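Local coordinates for protein L-lactate dehydrogenase (Trichomonas vaginalis, PDB 4UUL) that probably interconverts pyruvate and L-lactate with NAD(H), as an L-lactate dehydrogenase of the LDH/MDH superfamily, which also includes malate dehydrogenases, at residues D176-I181 with D193-F199; G274-G278 with V299-V305. The protein carries 1 engineered substitution. All blocks are in the same frame, centred on the assembly; numbering follows the deposited sequence.

Contact 1 of 2, residues D176-I181 with D193-F199; sequences DVHDII and DLTQATF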
loop_
_atom_site.group_PDB
_atom_site.type_symbol
_atom_site.label_atom_id
_atom_site.label_comp_id
_atom_site.label_asym_id
_atom_site.label_seq_id
_atom_site.Cartn_x
_atom_site.Cartn_y
_atom_site.Cartn_z
ATOM N N ASP B 176 -10.637 17.605 13.304
ATOM C CA ASP B 176 -11.077 18.771 14.060
ATOM C C ASP B 176 -10.054 19.885 14.114
ATOM O O ASP B 176 -10.247 20.837 14.846
ATOM C CB ASP B 176 -11.482 18.335 15.456
ATOM C CG ASP B 176 -12.805 17.589 15.438
ATOM O OD1 ASP B 176 -13.733 18.061 14.715
ATOM O OD2 ASP B 176 -12.900 16.537 16.088
ATOM N N VAL B 177 -8.974 19.758 13.342
ATOM C CA VAL B 177 -7.960 20.809 13.205
ATOM C C VAL B 177 -8.080 21.276 11.768
ATOM O O VAL B 177 -8.382 20.478 10.900
ATOM C CB VAL B 177 -6.563 20.284 13.502
ATOM C CG1 VAL B 177 -5.512 21.376 13.354
ATOM C CG2 VAL B 177 -6.515 19.677 14.896
ATOM N N HIS B 178 -7.856 22.563 11.541
ATOM C CA HIS B 178 -8.082 23.188 10.247
ATOM C C HIS B 178 -7.003 24.206 9.943
ATOM O O HIS B 178 -6.556 24.914 10.829
ATOM C CB HIS B 178 -9.439 23.910 10.264
ATOM C CG HIS B 178 -10.567 23.016 10.638
ATOM N ND1 HIS B 178 -11.208 22.198 9.731
ATOM C CD2 HIS B 178 -11.144 22.780 11.835
ATOM C CE1 HIS B 178 -12.151 21.506 10.360
ATOM N NE2 HIS B 178 -12.128 21.843 11.638
ATOM N N ASP B 179 -6.645 24.283 8.676
ATOM C CA ASP B 179 -5.841 25.384 8.131
ATOM C C ASP B 179 -4.419 25.446 8.648
ATOM O O ASP B 179 -3.843 26.535 8.749
ATOM C CB ASP B 179 -6.555 26.726 8.308
ATOM C CG ASP B 179 -7.844 26.785 7.553
ATOM O OD1 ASP B 179 -7.959 26.169 6.475
ATOM O OD2 ASP B 179 -8.770 27.440 8.058
ATOM N N ILE B 180 -3.810 24.301 8.899
ATOM C CA ILE B 180 -2.345 24.205 9.005
ATOM C C ILE B 180 -1.747 24.256 7.599
ATOM O O ILE B 180 -2.258 23.614 6.693
ATOM C CB ILE B 180 -1.923 22.911 9.720
ATOM C CG1 ILE B 180 -2.418 22.931 11.163
ATOM C CG2 ILE B 180 -0.416 22.713 9.618
ATOM C CD1 ILE B 180 -2.130 21.636 11.908
ATOM N N ILE B 181 -0.666 25.028 7.416
ATOM C CA ILE B 181 -0.092 25.180 6.091
ATOM C C ILE B 181 1.417 25.002 6.169
ATOM O O ILE B 181 2.050 25.483 7.110
ATOM C CB ILE B 181 -0.362 26.598 5.541
ATOM C CG1 ILE B 181 -1.855 26.931 5.605
ATOM C CG2 ILE B 181 0.222 26.750 4.130
ATOM C CD1 ILE B 181 -2.109 28.405 5.424
ATOM N N ASP B 193 3.396 26.586 9.394
ATOM C CA ASP B 193 2.611 27.710 9.876
ATOM C C ASP B 193 1.357 27.257 10.610
ATOM O O ASP B 193 0.494 26.560 10.029
ATOM C CB ASP B 193 2.211 28.536 8.661
ATOM C CG ASP B 193 1.320 29.740 8.978
ATOM O OD1 ASP B 193 1.353 30.240 10.114
ATOM O OD2 ASP B 193 0.615 30.181 8.038
ATOM N N LEU B 194 1.279 27.602 11.882
ATOM C CA LEU B 194 0.122 27.380 12.710
ATOM C C LEU B 194 -0.687 28.626 12.937
ATOM O O LEU B 194 -1.666 28.569 13.690
ATOM C CB LEU B 194 0.541 26.786 14.054
ATOM C CG LEU B 194 1.258 25.440 13.991
ATOM C CD1 LEU B 194 1.543 24.883 15.403
ATOM C CD2 LEU B 194 0.533 24.399 13.088
ATOM N N THR B 195 -0.276 29.757 12.378
ATOM C CA THR B 195 -0.931 31.046 12.706
ATOM C C THR B 195 -2.331 31.232 12.137
ATOM O O THR B 195 -3.047 32.119 12.596
ATOM C CB THR B 195 -0.068 32.254 12.344
ATOM O OG1 THR B 195 0.017 32.376 10.940
ATOM C CG2 THR B 195 1.304 32.138 12.935
ATOM N N GLN B 196 -2.723 30.406 11.158
ATOM C CA GLN B 196 -4.087 30.418 10.642
ATOM C C GLN B 196 -4.953 29.375 11.328
ATOM O O GLN B 196 -6.172 29.420 11.224
ATOM C CB GLN B 196 -4.152 30.071 9.163
ATOM C CG GLN B 196 -2.931 30.440 8.324
ATOM C CD GLN B 196 -2.716 31.932 8.171
ATOM O OE1 GLN B 196 -3.666 32.769 8.247
ATOM N NE2 GLN B 196 -1.481 32.287 7.873
ATOM N N ALA B 197 -4.333 28.435 12.027
ATOM C CA ALA B 197 -5.017 27.190 12.330
ATOM C C ALA B 197 -6.058 27.327 13.435
ATOM O O ALA B 197 -5.881 28.070 14.421
ATOM C CB ALA B 197 -4.012 26.136 12.714
ATOM N N THR B 198 -7.138 26.588 13.261
ATOM C CA THR B 198 -8.183 26.516 14.266
ATOM C C THR B 198 -8.451 25.058 14.613
ATOM O O THR B 198 -8.025 24.144 13.910
ATOM C CB THR B 198 -9.504 27.149 13.802
ATOM O OG1 THR B 198 -9.889 26.615 12.525
ATOM C CG2 THR B 198 -9.373 28.679 13.714
ATOM N N PHE B 199 -9.098 24.844 15.762
ATOM C CA PHE B 199 -9.485 23.503 16.147
ATOM C C PHE B 199 -10.792 23.577 16.920
ATOM O O PHE B 199 -11.102 24.581 17.553
ATOM C CB PHE B 199 -8.392 22.826 16.966
ATOM C CG PHE B 199 -8.238 23.339 18.373
ATOM C CD1 PHE B 199 -7.653 24.565 18.646
ATOM C CD2 PHE B 199 -8.710 22.581 19.433
ATOM C CE1 PHE B 199 -7.556 25.022 19.943
ATOM C CE2 PHE B 199 -8.610 23.043 20.732
ATOM C CZ PHE B 199 -8.006 24.251 20.979
HETATM O O HOH W 1 -1.922 27.835 10.227
HETATM O O HOH W 2 -8.710 28.180 10.619
#

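Contact 2 of 2, residues G274-G278 with V299-V305; sequences GNPYG and VVEGFKV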
loop_
_atom_site.group_PDB
_atom_site.type_symbol
_atom_site.label_atom_id
_atom_site.label_comp_id
_atom_site.label_asym_id
_atom_site.label_seq_id
_atom_site.Cartn_x
_atom_site.Cartn_y
_atom_site.Cartn_z
ATOM N N GLY B 274 0.006 36.413 -9.891
ATOM C CA GLY B 274 -0.948 37.206 -9.089
ATOM C C GLY B 274 -1.067 36.922 -7.595
ATOM O O GLY B 274 -1.995 37.408 -6.966
ATOM N N ASN B 275 -0.154 36.138 -7.016
ATOM C CA ASN B 275 -0.428 35.550 -5.708
ATOM C C ASN B 275 -0.592 36.580 -4.608
ATOM O O ASN B 275 0.023 37.641 -4.641
ATOM C CB ASN B 275 0.613 34.483 -5.331
ATOM C CG ASN B 275 1.926 35.080 -4.854
ATOM O OD1 ASN B 275 2.100 35.430 -3.683
ATOM N ND2 ASN B 275 2.853 35.196 -5.754
ATOM N N PRO B 276 -1.424 36.280 -3.606
ATOM C CA PRO B 276 -1.692 37.373 -2.660
ATOM C C PRO B 276 -0.751 37.385 -1.460
ATOM O O PRO B 276 -1.014 38.142 -0.511
ATOM C CB PRO B 276 -3.133 37.115 -2.233
ATOM C CG PRO B 276 -3.238 35.622 -2.297
ATOM C CD PRO B 276 -2.402 35.196 -3.489
ATOM N N TYR B 277 0.350 36.616 -1.509
ATOM C CA TYR B 277 1.214 36.477 -0.322
ATOM C C TYR B 277 2.608 37.077 -0.491
ATOM O O TYR B 277 3.499 36.868 0.331
ATOM C CB TYR B 277 1.251 35.022 0.118
ATOM C CG TYR B 277 -0.140 34.546 0.488
ATOM C CD1 TYR B 277 -0.865 35.154 1.512
ATOM C CD2 TYR B 277 -0.735 33.503 -0.197
ATOM C CE1 TYR B 277 -2.175 34.781 1.795
ATOM C CE2 TYR B 277 -2.023 33.083 0.110
ATOM C CZ TYR B 277 -2.737 33.710 1.120
ATOM O OH TYR B 277 -4.036 33.357 1.443
ATOM N N GLY B 278 2.792 37.862 -1.558
ATOM C CA GLY B 278 4.020 38.611 -1.708
ATOM C C GLY B 278 5.221 37.768 -2.108
ATOM O O GLY B 278 6.367 38.125 -1.775
ATOM N N VAL B 299 -4.122 29.005 -5.438
ATOM C CA VAL B 299 -3.714 29.414 -4.120
ATOM C C VAL B 299 -4.931 29.965 -3.371
ATOM O O VAL B 299 -5.677 30.777 -3.884
ATOM C CB VAL B 299 -2.602 30.495 -4.220
ATOM C CG1 VAL B 299 -2.269 31.056 -2.866
ATOM C CG2 VAL B 299 -1.345 29.965 -4.886
ATOM N N VAL B 300 -5.120 29.497 -2.154
ATOM C CA VAL B 300 -6.261 29.870 -1.333
ATOM C C VAL B 300 -6.012 31.286 -0.834
ATOM O O VAL B 300 -4.939 31.583 -0.278
ATOM C CB VAL B 300 -6.391 28.930 -0.156
ATOM C CG1 VAL B 300 -7.540 29.375 0.747
ATOM C CG2 VAL B 300 -6.615 27.497 -0.641
ATOM N N GLU B 301 -6.999 32.148 -1.065
ATOM C CA GLU B 301 -6.921 33.538 -0.630
ATOM C C GLU B 301 -7.398 33.693 0.804
ATOM O O GLU B 301 -8.138 32.857 1.275
ATOM C CB GLU B 301 -7.798 34.420 -1.529
ATOM C CG GLU B 301 -7.481 34.306 -3.002
ATOM C CD GLU B 301 -6.856 35.531 -3.619
ATOM O OE1 GLU B 301 -7.170 36.661 -3.216
ATOM O OE2 GLU B 301 -6.081 35.370 -4.570
ATOM N N GLY B 302 -6.996 34.759 1.486
ATOM C CA GLY B 302 -7.638 35.124 2.729
ATOM C C GLY B 302 -6.857 34.796 3.974
ATOM O O GLY B 302 -7.231 35.183 5.060
ATOM N N PHE B 303 -5.753 34.086 3.843
ATOM C CA PHE B 303 -4.897 33.863 4.994
ATOM C C PHE B 303 -4.162 35.152 5.356
ATOM O O PHE B 303 -3.977 36.055 4.531
ATOM C CB PHE B 303 -3.950 32.681 4.756
ATOM C CG PHE B 303 -4.689 31.335 4.713
ATOM C CD1 PHE B 303 -5.399 30.915 5.837
ATOM C CD2 PHE B 303 -4.683 30.549 3.577
ATOM C CE1 PHE B 303 -6.114 29.721 5.813
ATOM C CE2 PHE B 303 -5.367 29.345 3.553
ATOM C CZ PHE B 303 -6.081 28.929 4.660
ATOM N N LYS B 304 -3.744 35.243 6.610
ATOM C CA LYS B 304 -3.142 36.468 7.132
ATOM C C LYS B 304 -1.661 36.280 7.290
ATOM O O LYS B 304 -1.190 35.201 7.677
ATOM C CB LYS B 304 -3.732 36.787 8.485
ATOM C CG LYS B 304 -5.205 37.184 8.403
ATOM C CD LYS B 304 -5.697 37.858 9.677
ATOM C CE LYS B 304 -5.714 36.893 10.859
ATOM N NZ LYS B 304 -6.514 37.450 11.995
ATOM N N VAL B 305 -0.918 37.323 6.978
ATOM C CA VAL B 305 0.518 37.269 7.096
ATOM C C VAL B 305 0.979 38.234 8.202
ATOM O O VAL B 305 1.120 39.429 7.987
ATOM C CB VAL B 305 1.214 37.596 5.770
ATOM C CG1 VAL B 305 2.731 37.432 5.920
ATOM C CG2 VAL B 305 0.707 36.693 4.633
HETATM O O HOH W 3 -4.733 36.973 -6.098
#

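Contact 1 of 2, residues D176-I181 with D193-F199
In the antiparallel sheet of the alpha/beta C-terminal domain of this LDH/MDH-type dehydrogenase, strand 177-183 pairs with 193-199 in two places, and the register shifts by two residues between them. At the first, His-178 and Thr-198 form a hydrogen-bonded pair: His-178 N donates to Thr-198 O at 2.9 Å, and Thr-198 N returns a bond to His-178 O. Next to it, Val-177 and Phe-199 are a non-hydrogen-bonded pair, and the CA-H of Phe-199 points to Asp-176 O. At the second, Ile-181 and Asp-193 exchange two bonds; Ile-181 N to Asp-193 O is nearly straight, with 175° at the hydrogen.

Where the regular pairing is interrupted, two waters bridge the segments. One donates to Asp-179 O and Asp-193 O and accepts from Gln-196 N. The other links side chains, donating to Asp-179 OD2 and to Gln-196 O and accepting from Thr-198 OG1 at 2.7 Å.

Ile-180 lies alongside Leu-194, CG1 to CD2 3.8 Å, and CG1 also meets Ala-197 CB. Helix 156-170 packs on both Ile-180 and Leu-194. The CD1 of Ile-181 reaches Gln-196 CG.

Asp-193 holds the turn that follows it. Its CG is anti to the backbone N (chi1 178°), which turns the carboxylate toward Thr-195 and Gln-196. OD1 closes an Asx turn by accepting from Thr-195 N, which lies 50° out of the carboxylate plane, and its syn lone pair takes Thr-195 OG1. OD2 accepts from Trp-183 NE1 and uses its syn lone pair for Gln-196 NE2 at 3.0 Å, which also donates to Lys-304 O.

Contact 2 of 2, residues G274-G278 with V299-V305
Two surface loops of the alpha/beta C-terminal domain meet here, and the ring of Tyr-277 plugs into the curve of loop 299-305. Segment 274-278 lies in the loop between strands 265-270 and 284-291 of a three-stranded antiparallel sheet. Segment 299-305 leads from the last strand of that sheet to the long helix 307-337.

The phenol oxygen is gripped twice. Tyr-277 OH donates to Val-300 O at 2.6 Å, a short bond with the hydroxyl tilted only 16° from the carbonyl plane. It accepts from Phe-303 N at 3.0 Å, with 149° at the hydrogen. These two bonds tie the loop together across Glu-301 and Gly-302, and they fix where the ring ends.

Apolar groups and one carbonyl oxygen line the ring. Val-299 CG1 sits at its edge, 3.6 Å from Tyr-277 CE2. On the other flank Val-305 CG2 comes to 3.8 Å from Tyr-277 CD1. Phe-303 CB packs near CZ, and Phe-303 O lies at the ring edge in its plane, beside CE1. The neighbouring Pro-276 lays its CG over one face of the ring, offset toward the rim. Trp-183 adds an edge-to-face ring contact.

Pro-276 is also the meeting point with Glu-301. The Glu-301 chain bends at chi2 (-111°) and brings OE2 to 3.6 Å from Pro-276 CG. A water links this carboxylate to the other loop, donating to Glu-301 OE2 and to Gly-274 O.

Asn-275 holds its own loop in shape. Asn-275 ND2 donates to Pro-272 O and Ile-279 O, while Asn-275 OD1 closes an Asx turn by accepting from Tyr-277 N at 3.0 Å.

Contact 1 comes first along the chain. It closes the loop between 176-181 and 193-199 within the four-stranded antiparallel sheet. Contact 2 opens later, after helices 214-236 and 242-257, and joins 274-278 to 299-305 around strands 284-291 and 297-299. The two loops follow in series; neither nests in nor crosses the other. The centres of contact 1 and contact 2 lie about 15 Å apart, yet the two touch. Gln-196 NE2 probably donates to Lys-304 O at 2.9 Å, and the Phe-303 ring packs against Asp-179, Ile-181 and Gln-196. Segment 299-305 thus ties the four-stranded sheet to the three-stranded one, just before helix 307-337, which packs on Asp-193 and Gln-196.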